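Local atomic coordinates of ethanolamine kinase Pv091845 (Plasmodium vivax, PDB entry 2QG7), a protein that probably phosphorylates ethanolamine, the first step in making phosphatidylethanolamine from ethanolamine. Residues 204-207 with 208-211; 261-264 with 265-268; 389-392 with 393-397. One frame throughout, in Å; residues are numbered along the deposited sequence.

Contact 1 (204-207 with 208-211)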
ATOM      1  N   LYS D 204      24.182  16.438  11.970  1.00 45.98           N
ATOM      2  CA  LYS D 204      25.517  16.596  12.614  1.00 45.80           C
ATOM      3  C   LYS D 204      26.219  15.271  12.851  1.00 45.39           C
ATOM      4  O   LYS D 204      27.430  15.163  12.597  1.00 46.06           O
ATOM      5  CB  LYS D 204      25.425  17.335  13.943  1.00 46.64           C
ATOM      6  CG  LYS D 204      25.184  18.823  13.839  1.00 47.53           C
ATOM      7  CD  LYS D 204      25.217  19.376  15.241  1.00 53.93           C
ATOM      8  CE  LYS D 204      24.576  20.750  15.320  1.00 57.13           C
ATOM      9  NZ  LYS D 204      25.404  21.756  14.581  1.00 61.32           N
ATOM     10  N   ASN D 205      25.468  14.274  13.342  1.00 44.44           N
ATOM     11  CA  ASN D 205      25.992  12.907  13.539  1.00 43.42           C
ATOM     12  C   ASN D 205      26.289  12.200  12.238  1.00 42.94           C
ATOM     13  O   ASN D 205      27.225  11.413  12.132  1.00 43.07           O
ATOM     14  CB  ASN D 205      25.034  12.067  14.384  1.00 43.17           C
ATOM     15  CG  ASN D 205      25.725  10.874  15.023  1.00 44.28           C
ATOM     16  OD1 ASN D 205      26.822  10.988  15.564  1.00 48.21           O
ATOM     17  ND2 ASN D 205      25.092   9.725  14.956  1.00 46.71           N
ATOM     18  N   LEU D 206      25.488  12.505  11.227  1.00 44.30           N
ATOM     19  CA  LEU D 206      25.658  11.918   9.889  1.00 45.25           C
ATOM     20  C   LEU D 206      26.905  12.468   9.215  1.00 46.17           C
ATOM     21  O   LEU D 206      27.574  11.744   8.500  1.00 47.20           O
ATOM     22  CB  LEU D 206      24.384  12.101   9.014  1.00 44.24           C
ATOM     23  CG  LEU D 206      24.408  11.416   7.630  1.00 43.12           C
ATOM     24  CD1 LEU D 206      24.378   9.888   7.746  1.00 41.10           C
ATOM     25  CD2 LEU D 206      23.281  11.899   6.751  1.00 42.50           C
ATOM     26  N   LYS D 207      27.215  13.751   9.444  1.00 48.13           N
ATOM     27  CA  LYS D 207      28.473  14.333   8.958  1.00 49.20           C
ATOM     28  C   LYS D 207      29.696  13.695   9.628  1.00 49.26           C
ATOM     29  O   LYS D 207      30.670  13.350   8.935  1.00 48.88           O
ATOM     30  CB  LYS D 207      28.501  15.843   9.172  1.00 50.15           C
ATOM     31  CG  LYS D 207      28.880  16.593   7.902  1.00 53.43           C
ATOM     32  CD  LYS D 207      30.351  16.378   7.586  1.00 60.78           C
ATOM     33  CE  LYS D 207      30.658  16.695   6.154  1.00 62.38           C
ATOM     34  NZ  LYS D 207      30.518  18.173   5.992  1.00 67.14           N
ATOM     35  N   LEU D 208      29.636  13.540  10.964  1.00 48.91           N
ATOM     36  CA  LEU D 208      30.634  12.764  11.688  1.00 49.52           C
ATOM     37  C   LEU D 208      30.914  11.383  11.078  1.00 50.16           C
ATOM     38  O   LEU D 208      32.059  10.973  10.983  1.00 51.11           O
ATOM     39  CB  LEU D 208      30.226  12.605  13.155  1.00 50.23           C
ATOM     40  CG  LEU D 208      30.223  13.867  14.037  1.00 53.22           C
ATOM     41  CD1 LEU D 208      29.534  13.639  15.426  1.00 55.66           C
ATOM     42  CD2 LEU D 208      31.657  14.358  14.226  1.00 55.01           C
ATOM     43  N   LEU D 209      29.861  10.653  10.692  1.00 50.40           N
ATOM     44  CA  LEU D 209      30.003   9.406   9.978  1.00 49.92           C
ATOM     45  C   LEU D 209      30.635   9.630   8.611  1.00 50.27           C
ATOM     46  O   LEU D 209      31.539   8.906   8.190  1.00 50.48           O
ATOM     47  CB  LEU D 209      28.631   8.702   9.875  1.00 50.53           C
ATOM     48  CG  LEU D 209      28.374   7.577   8.862  1.00 49.37           C
ATOM     49  CD1 LEU D 209      29.142   6.344   9.231  1.00 48.92           C
ATOM     50  CD2 LEU D 209      26.900   7.276   8.761  1.00 50.71           C
ATOM     51  N   HIS D 210      30.158  10.647   7.910  1.00 51.42           N
ATOM     52  CA  HIS D 210      30.648  10.905   6.562  1.00 52.17           C
ATOM     53  C   HIS D 210      32.088  11.452   6.502  1.00 52.65           C
ATOM     54  O   HIS D 210      32.726  11.409   5.447  1.00 51.96           O
ATOM     55  CB  HIS D 210      29.639  11.767   5.790  1.00 51.52           C
ATOM     56  CG  HIS D 210      28.380  11.027   5.430  1.00 51.61           C
ATOM     57  ND1 HIS D 210      27.308  11.625   4.780  1.00 50.88           N
ATOM     58  CD2 HIS D 210      28.023   9.735   5.645  1.00 49.16           C
ATOM     59  CE1 HIS D 210      26.351  10.730   4.608  1.00 48.80           C
ATOM     60  NE2 HIS D 210      26.760   9.580   5.126  1.00 48.99           N
ATOM     61  N   ASP D 211      32.586  11.945   7.640  1.00 54.27           N
ATOM     62  CA  ASP D 211      33.940  12.511   7.766  1.00 55.22           C
ATOM     63  C   ASP D 211      35.017  11.459   7.926  1.00 56.16           C
ATOM     64  O   ASP D 211      36.190  11.748   7.760  1.00 57.07           O
ATOM     65  CB  ASP D 211      34.021  13.468   8.951  1.00 55.20           C
ATOM     66  CG  ASP D 211      33.431  14.842   8.637  1.00 56.34           C
ATOM     67  OD1 ASP D 211      33.371  15.208   7.438  1.00 58.98           O
ATOM     68  OD2 ASP D 211      33.027  15.559   9.585  1.00 56.50           O
TER
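With CG swung away from its own nitrogen and set beside the carbonyl carbon (chi1 -175°), Leu206 sends its isobutyl end down helix 196-210 toward His210, whose ring is brought to meet it by CG set opposite the carbonyl carbon, beside the backbone N (chi1 -71°). This is an i to i+4 pair in the last turns of an alpha-helix of the C-terminal lobe of a kinase of the choline/ethanolamine family. Leu206 CG lies 4.0 Å from the centroid of the His210 ring and 25° off its normal, a CH-pi contact over the face, while Leu206 CD1 comes to 3.6 Å from His210 NE2. The carbonyl oxygen of Leu206 hangs over the same face near the rim and also accepts the N-H of His210 (N to O 2.9 Å). The buried ring cannot easily turn, because both nitrogens are tied: His210 ND1 to the hydroxyl of Tyr394 on helix 384-395, His210 NE2 to Asp363 on helix 360-369. Ahead of this turn the helical bonding is regular, Leu209 N meeting Asn205 O at 3.1 Å, but the bond from Asp211 N to Lys207 O is weak. On the outer side the bent chain of Lys207 is doubtfully placed, its CG being too close to the carbonyl oxygen of Tyr394, so the approach of its amino group to the carboxylate of Asp211, beyond a salt bridge, and to the Tyr394 ring as a cation-pi contact is only tentative. Leu209 packs on Ile166, His294 and Asp363, and its CD2 touches Leu206 CD1 at 3.8 Å.

Contact 2 (261-264 with 265-268)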
ATOM      1  N   ALA D 261       7.088 -16.317  -6.069  1.00 47.29           N
ATOM      2  CA  ALA D 261       7.770 -15.664  -7.190  1.00 46.78           C
ATOM      3  C   ALA D 261       6.887 -15.140  -8.328  1.00 47.85           C
ATOM      4  O   ALA D 261       7.405 -14.543  -9.267  1.00 48.88           O
ATOM      5  CB  ALA D 261       8.818 -16.589  -7.733  1.00 47.21           C
ATOM      6  N   ASN D 262       5.563 -15.340  -8.256  1.00 48.68           N
ATOM      7  CA  ASN D 262       4.637 -14.912  -9.308  1.00 49.14           C
ATOM      8  C   ASN D 262       4.514 -13.398  -9.455  1.00 49.72           C
ATOM      9  O   ASN D 262       4.140 -12.911 -10.523  1.00 50.56           O
ATOM     10  CB  ASN D 262       3.240 -15.521  -9.115  1.00 49.72           C
ATOM     11  CG  ASN D 262       3.159 -16.969  -9.566  1.00 49.41           C
ATOM     12  OD1 ASN D 262       3.605 -17.329 -10.638  1.00 51.43           O
ATOM     13  ND2 ASN D 262       2.576 -17.798  -8.737  1.00 52.40           N
ATOM     14  N   ILE D 263       4.807 -12.669  -8.377  1.00 49.88           N
ATOM     15  CA  ILE D 263       4.873 -11.187  -8.381  1.00 49.17           C
ATOM     16  C   ILE D 263       6.002 -10.655  -9.276  1.00 49.59           C
ATOM     17  O   ILE D 263       5.890  -9.581  -9.874  1.00 50.46           O
ATOM     18  CB  ILE D 263       4.976 -10.609  -6.918  1.00 49.43           C
ATOM     19  CG1 ILE D 263       4.773  -9.086  -6.908  1.00 49.10           C
ATOM     20  CG2 ILE D 263       6.302 -11.044  -6.216  1.00 45.53           C
ATOM     21  CD1 ILE D 263       3.510  -8.605  -7.716  1.00 48.41           C
ATOM     22  N   LEU D 264       7.070 -11.430  -9.411  1.00 49.02           N
ATOM     23  CA  LEU D 264       8.199 -11.011 -10.207  1.00 48.88           C
ATOM     24  C   LEU D 264       7.884 -11.007 -11.689  1.00 48.75           C
ATOM     25  O   LEU D 264       8.446 -10.219 -12.454  1.00 49.94           O
ATOM     26  CB  LEU D 264       9.411 -11.929  -9.945  1.00 48.60           C
ATOM     27  CG  LEU D 264       9.875 -12.138  -8.503  1.00 48.22           C
ATOM     28  CD1 LEU D 264      11.152 -12.922  -8.546  1.00 49.50           C
ATOM     29  CD2 LEU D 264      10.062 -10.824  -7.714  1.00 47.44           C
ATOM     30  N   LYS D 265       7.011 -11.916 -12.099  1.00 48.96           N
ATOM     31  CA  LYS D 265       6.649 -12.113 -13.493  1.00 48.35           C
ATOM     32  C   LYS D 265       5.813 -10.978 -14.014  1.00 47.48           C
ATOM     33  O   LYS D 265       5.854 -10.654 -15.167  1.00 47.69           O
ATOM     34  CB  LYS D 265       5.950 -13.452 -13.647  1.00 48.73           C
ATOM     35  CG  LYS D 265       6.910 -14.607 -13.286  1.00 51.86           C
ATOM     36  CD  LYS D 265       6.338 -15.988 -13.562  1.00 56.43           C
ATOM     37  CE  LYS D 265       7.386 -17.089 -13.323  1.00 57.68           C
ATOM     38  NZ  LYS D 265       6.773 -18.448 -13.679  1.00 65.80           N
ATOM     39  N   LEU D 266       5.072 -10.342 -13.131  1.00 48.30           N
ATOM     40  CA  LEU D 266       4.297  -9.163 -13.479  1.00 48.55           C
ATOM     41  C   LEU D 266       5.182  -7.908 -13.771  1.00 48.90           C
ATOM     42  O   LEU D 266       4.723  -6.942 -14.396  1.00 49.10           O
ATOM     43  CB  LEU D 266       3.293  -8.901 -12.345  1.00 48.01           C
ATOM     44  CG  LEU D 266       2.214  -7.824 -12.558  1.00 48.87           C
ATOM     45  CD1 LEU D 266       1.221  -8.184 -13.717  1.00 48.50           C
ATOM     46  CD2 LEU D 266       1.475  -7.635 -11.225  1.00 50.71           C
ATOM     47  N   ILE D 267       6.442  -7.934 -13.322  1.00 48.78           N
ATOM     48  CA  ILE D 267       7.372  -6.837 -13.524  1.00 49.19           C
ATOM     49  C   ILE D 267       8.155  -7.068 -14.797  1.00 48.97           C
ATOM     50  O   ILE D 267       8.727  -8.147 -14.976  1.00 49.10           O
ATOM     51  CB  ILE D 267       8.376  -6.662 -12.315  1.00 49.33           C
ATOM     52  CG1 ILE D 267       7.630  -6.440 -10.989  1.00 48.62           C
ATOM     53  CG2 ILE D 267       9.292  -5.456 -12.568  1.00 50.52           C
ATOM     54  CD1 ILE D 267       8.417  -6.865  -9.787  1.00 49.36           C
ATOM     55  N   ASP D 268       8.210  -6.056 -15.665  1.00 49.02           N
ATOM     56  CA  ASP D 268       9.045  -6.147 -16.881  1.00 49.74           C
ATOM     57  C   ASP D 268      10.503  -5.872 -16.520  1.00 50.13           C
ATOM     58  O   ASP D 268      10.889  -4.730 -16.253  1.00 49.16           O
ATOM     59  CB  ASP D 268       8.565  -5.183 -17.970  1.00 49.76           C
ATOM     60  CG  ASP D 268       9.122  -5.518 -19.355  1.00 51.16           C
ATOM     61  OD1 ASP D 268      10.028  -6.364 -19.476  1.00 54.67           O
ATOM     62  OD2 ASP D 268       8.650  -4.940 -20.354  1.00 54.13           O
TER
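A short, weakly bonded helical turn, 262-265, and the link that carries it into helix 269-284 make up this contact, where Ile263 meets Leu266 and Leu264 meets Ile267. The backbone runs in i to i+3 steps. Lys265 N reaches Asn262 O and Leu266 N reaches Ile263 O, both weakly at 3.4 Å; Ile267 N reaches Leu264 O more firmly at 3.2 Å, although the donor stands well above the carbonyl plane, 64° out of it. Repeated i to i+3 bonding is the pattern of a 3-10 turn, and here it lies at the dimer interface: Leu266 and Asp268 make backbone hydrogen bonds to the second subunit, and Ile267 packs on Leu266 of that subunit. Ile263 CG1 points away from its backbone N (chi1 -169°), carrying CD1 to 4.2 Å from Leu266 CD2. Ile267 CD1 comes to 3.7 Å from Ile263 O, and Ile267 also packs on Leu426 and Met443. Asn262 ND2 is held by Ser256 O and Lys265 O by Arg251. At the far end Asp268 is the N-cap of helix 269-284, its OD1 bonded weakly to Asp270 N.

Contact 3 (389-392 with 393-397)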
ATOM      1  N   HIS D 389      17.091  22.941   5.720  1.00 50.14           N
ATOM      2  CA  HIS D 389      17.360  22.942   7.131  1.00 49.64           C
ATOM      3  C   HIS D 389      18.268  21.787   7.572  1.00 49.32           C
ATOM      4  O   HIS D 389      19.090  21.968   8.437  1.00 50.62           O
ATOM      5  CB  HIS D 389      16.054  22.985   7.943  1.00 49.51           C
ATOM      6  CG  HIS D 389      16.268  23.208   9.417  1.00 51.33           C
ATOM      7  ND1 HIS D 389      16.270  22.181  10.336  1.00 53.24           N
ATOM      8  CD2 HIS D 389      16.536  24.337  10.124  1.00 52.90           C
ATOM      9  CE1 HIS D 389      16.502  22.667  11.547  1.00 52.10           C
ATOM     10  NE2 HIS D 389      16.658  23.973  11.449  1.00 51.11           N
ATOM     11  N   PHE D 390      18.124  20.607   6.980  1.00 48.80           N
ATOM     12  CA  PHE D 390      18.938  19.435   7.345  1.00 47.49           C
ATOM     13  C   PHE D 390      20.378  19.586   6.858  1.00 47.90           C
ATOM     14  O   PHE D 390      21.356  19.290   7.569  1.00 46.94           O
ATOM     15  CB  PHE D 390      18.317  18.162   6.733  1.00 45.71           C
ATOM     16  CG  PHE D 390      19.040  16.864   7.089  1.00 42.25           C
ATOM     17  CD1 PHE D 390      18.627  16.088   8.178  1.00 37.39           C
ATOM     18  CD2 PHE D 390      20.092  16.382   6.302  1.00 37.39           C
ATOM     19  CE1 PHE D 390      19.254  14.884   8.472  1.00 34.16           C
ATOM     20  CE2 PHE D 390      20.737  15.172   6.619  1.00 34.95           C
ATOM     21  CZ  PHE D 390      20.324  14.426   7.692  1.00 33.09           C
ATOM     22  N   ILE D 391      20.473  20.019   5.608  1.00 48.82           N
ATOM     23  CA  ILE D 391      21.735  20.096   4.891  1.00 49.40           C
ATOM     24  C   ILE D 391      22.605  21.229   5.451  1.00 49.52           C
ATOM     25  O   ILE D 391      23.823  21.125   5.463  1.00 49.90           O
ATOM     26  CB  ILE D 391      21.498  20.200   3.373  1.00 48.99           C
ATOM     27  CG1 ILE D 391      20.982  18.830   2.869  1.00 50.69           C
ATOM     28  CG2 ILE D 391      22.780  20.618   2.640  1.00 49.66           C
ATOM     29  CD1 ILE D 391      20.503  18.773   1.449  1.00 47.32           C
ATOM     30  N   MET D 392      21.968  22.295   5.917  1.00 50.08           N
ATOM     31  CA  MET D 392      22.674  23.360   6.602  1.00 50.48           C
ATOM     32  C   MET D 392      23.440  22.809   7.820  1.00 49.46           C
ATOM     33  O   MET D 392      24.634  23.111   7.998  1.00 49.38           O
ATOM     34  CB  MET D 392      21.699  24.468   7.031  1.00 51.31           C
ATOM     35  CG  MET D 392      22.330  25.528   7.963  1.00 54.71           C
ATOM     36  SD  MET D 392      21.033  26.492   8.756  1.00 60.86           S
ATOM     37  CE  MET D 392      20.812  27.752   7.456  1.00 65.10           C
ATOM     38  N   HIS D 393      22.755  22.017   8.649  1.00 47.32           N
ATOM     39  CA  HIS D 393      23.387  21.434   9.826  1.00 45.88           C
ATOM     40  C   HIS D 393      24.219  20.205   9.502  1.00 44.76           C
ATOM     41  O   HIS D 393      25.003  19.735  10.323  1.00 44.03           O
ATOM     42  CB  HIS D 393      22.379  21.145  10.927  1.00 46.35           C
ATOM     43  CG  HIS D 393      21.689  22.361  11.447  1.00 48.33           C
ATOM     44  ND1 HIS D 393      22.312  23.265  12.285  1.00 49.67           N
ATOM     45  CD2 HIS D 393      20.431  22.826  11.255  1.00 49.74           C
ATOM     46  CE1 HIS D 393      21.457  24.226  12.599  1.00 51.84           C
ATOM     47  NE2 HIS D 393      20.309  23.986  11.986  1.00 51.98           N
ATOM     48  N   TYR D 394      24.061  19.697   8.287  1.00 44.25           N
ATOM     49  CA  TYR D 394      24.897  18.594   7.818  1.00 43.22           C
ATOM     50  C   TYR D 394      26.255  19.155   7.434  1.00 43.80           C
ATOM     51  O   TYR D 394      27.282  18.663   7.864  1.00 45.05           O
ATOM     52  CB  TYR D 394      24.241  17.820   6.641  1.00 41.15           C
ATOM     53  CG  TYR D 394      25.157  16.834   5.936  1.00 37.77           C
ATOM     54  CD1 TYR D 394      25.437  15.580   6.494  1.00 35.72           C
ATOM     55  CD2 TYR D 394      25.766  17.159   4.736  1.00 34.29           C
ATOM     56  CE1 TYR D 394      26.280  14.670   5.842  1.00 34.59           C
ATOM     57  CE2 TYR D 394      26.656  16.296   4.115  1.00 34.88           C
ATOM     58  CZ  TYR D 394      26.885  15.033   4.664  1.00 37.05           C
ATOM     59  OH  TYR D 394      27.713  14.131   4.019  1.00 38.47           O
ATOM     60  N   LEU D 395      26.257  20.172   6.584  1.00 44.84           N
ATOM     61  CA  LEU D 395      27.489  20.753   6.104  1.00 45.10           C
ATOM     62  C   LEU D 395      28.182  21.636   7.168  1.00 45.96           C
ATOM     63  O   LEU D 395      29.390  21.746   7.152  1.00 45.72           O
ATOM     64  CB  LEU D 395      27.227  21.549   4.833  1.00 43.51           C
ATOM     65  CG  LEU D 395      26.950  20.751   3.574  1.00 41.49           C
ATOM     66  CD1 LEU D 395      26.467  21.678   2.530  1.00 40.13           C
ATOM     67  CD2 LEU D 395      28.169  19.951   3.081  1.00 41.80           C
ATOM     68  N   GLY D 396      27.407  22.274   8.041  1.00 47.47           N
ATOM     69  CA  GLY D 396      27.957  23.134   9.076  1.00 50.06           C
ATOM     70  C   GLY D 396      28.181  24.538   8.565  1.00 52.18           C
ATOM     71  O   GLY D 396      29.170  25.188   8.913  1.00 52.65           O
ATOM     72  N   THR D 397      27.263  25.005   7.726  1.00 54.04           N
ATOM     73  CA  THR D 397      27.441  26.267   7.035  1.00 56.20           C
ATOM     74  C   THR D 397      26.114  26.894   6.693  1.00 57.58           C
ATOM     75  O   THR D 397      25.128  26.184   6.414  1.00 57.81           O
ATOM     76  CB  THR D 397      28.340  26.119   5.753  1.00 56.40           C
ATOM     77  OG1 THR D 397      28.648  27.421   5.246  1.00 57.91           O
ATOM     78  CG2 THR D 397      27.689  25.242   4.633  1.00 55.65           C
TER
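Met392 O is gripped by two backbone donors, Gly396 N at 2.9 Å and Thr397 N at 3.3 Å, the second lying in the carbonyl plane. They end helix 384-395 in a Schellman-like way, with the six-to-one bond from Thr397 and a glycine of positive phi, but with Gly396 N kept on its helical i to i+4 partner. One residue back, Leu395 N meets Ile391 O at 2.8 Å almost straight, and the side chains of Ile391 and Leu395 lie side by side, Ile391 CG2 3.8 Å from Leu395 CD1. The outer side carries a T-shaped pair of imidazoles. With CG anti to its nitrogen (chi1 -171°), His389 leans along the helix and offers a face to the edge of His393; the planes stand at 70° and the centroids are 5.0 Å apart. His393 CD2 also comes edge-on to His389 O, at 3.2 Å. Over a face of the His393 ring lies Met392 SD, 4.5 Å from the centroid and 24° off the normal, a Met-aromatic contact. On the inner side Phe390 packs on Phe368 and His367, and the hydroxyl of Tyr394 bonds to His210. His389 ND1 is bonded to Gln199 OE1 on helix 196-210, consistent with a proton on ND1. The CD2-NE2 edge of His393 meets the face of His389, with no hydrogen bond between the rings, so the pairing probably owes more to dispersion and ring electrostatics than to proton sharing.

In the fold
Contacts 1 and 3 are neighbours in the C-terminal lobe, their centres about 11 Å apart: the ends of helices 196-210 and 384-395 lie together, joined by the bond from His210 ND1 to Tyr394 OH at 2.6 Å. Helix 360-369 touches both, and His294, which Leu209 of contact 1 meets, opens the His-x-Asp segment that in kinases of this fold forms the catalytic loop, so contact 1 probably lies close to that loop. Contact 2 stands apart, with nearest atoms about 29 Å from contact 1 and about 30 Å from contact 3. Of the three it alone touches the second subunit, on the opposite side of the chain's centre from contact 1.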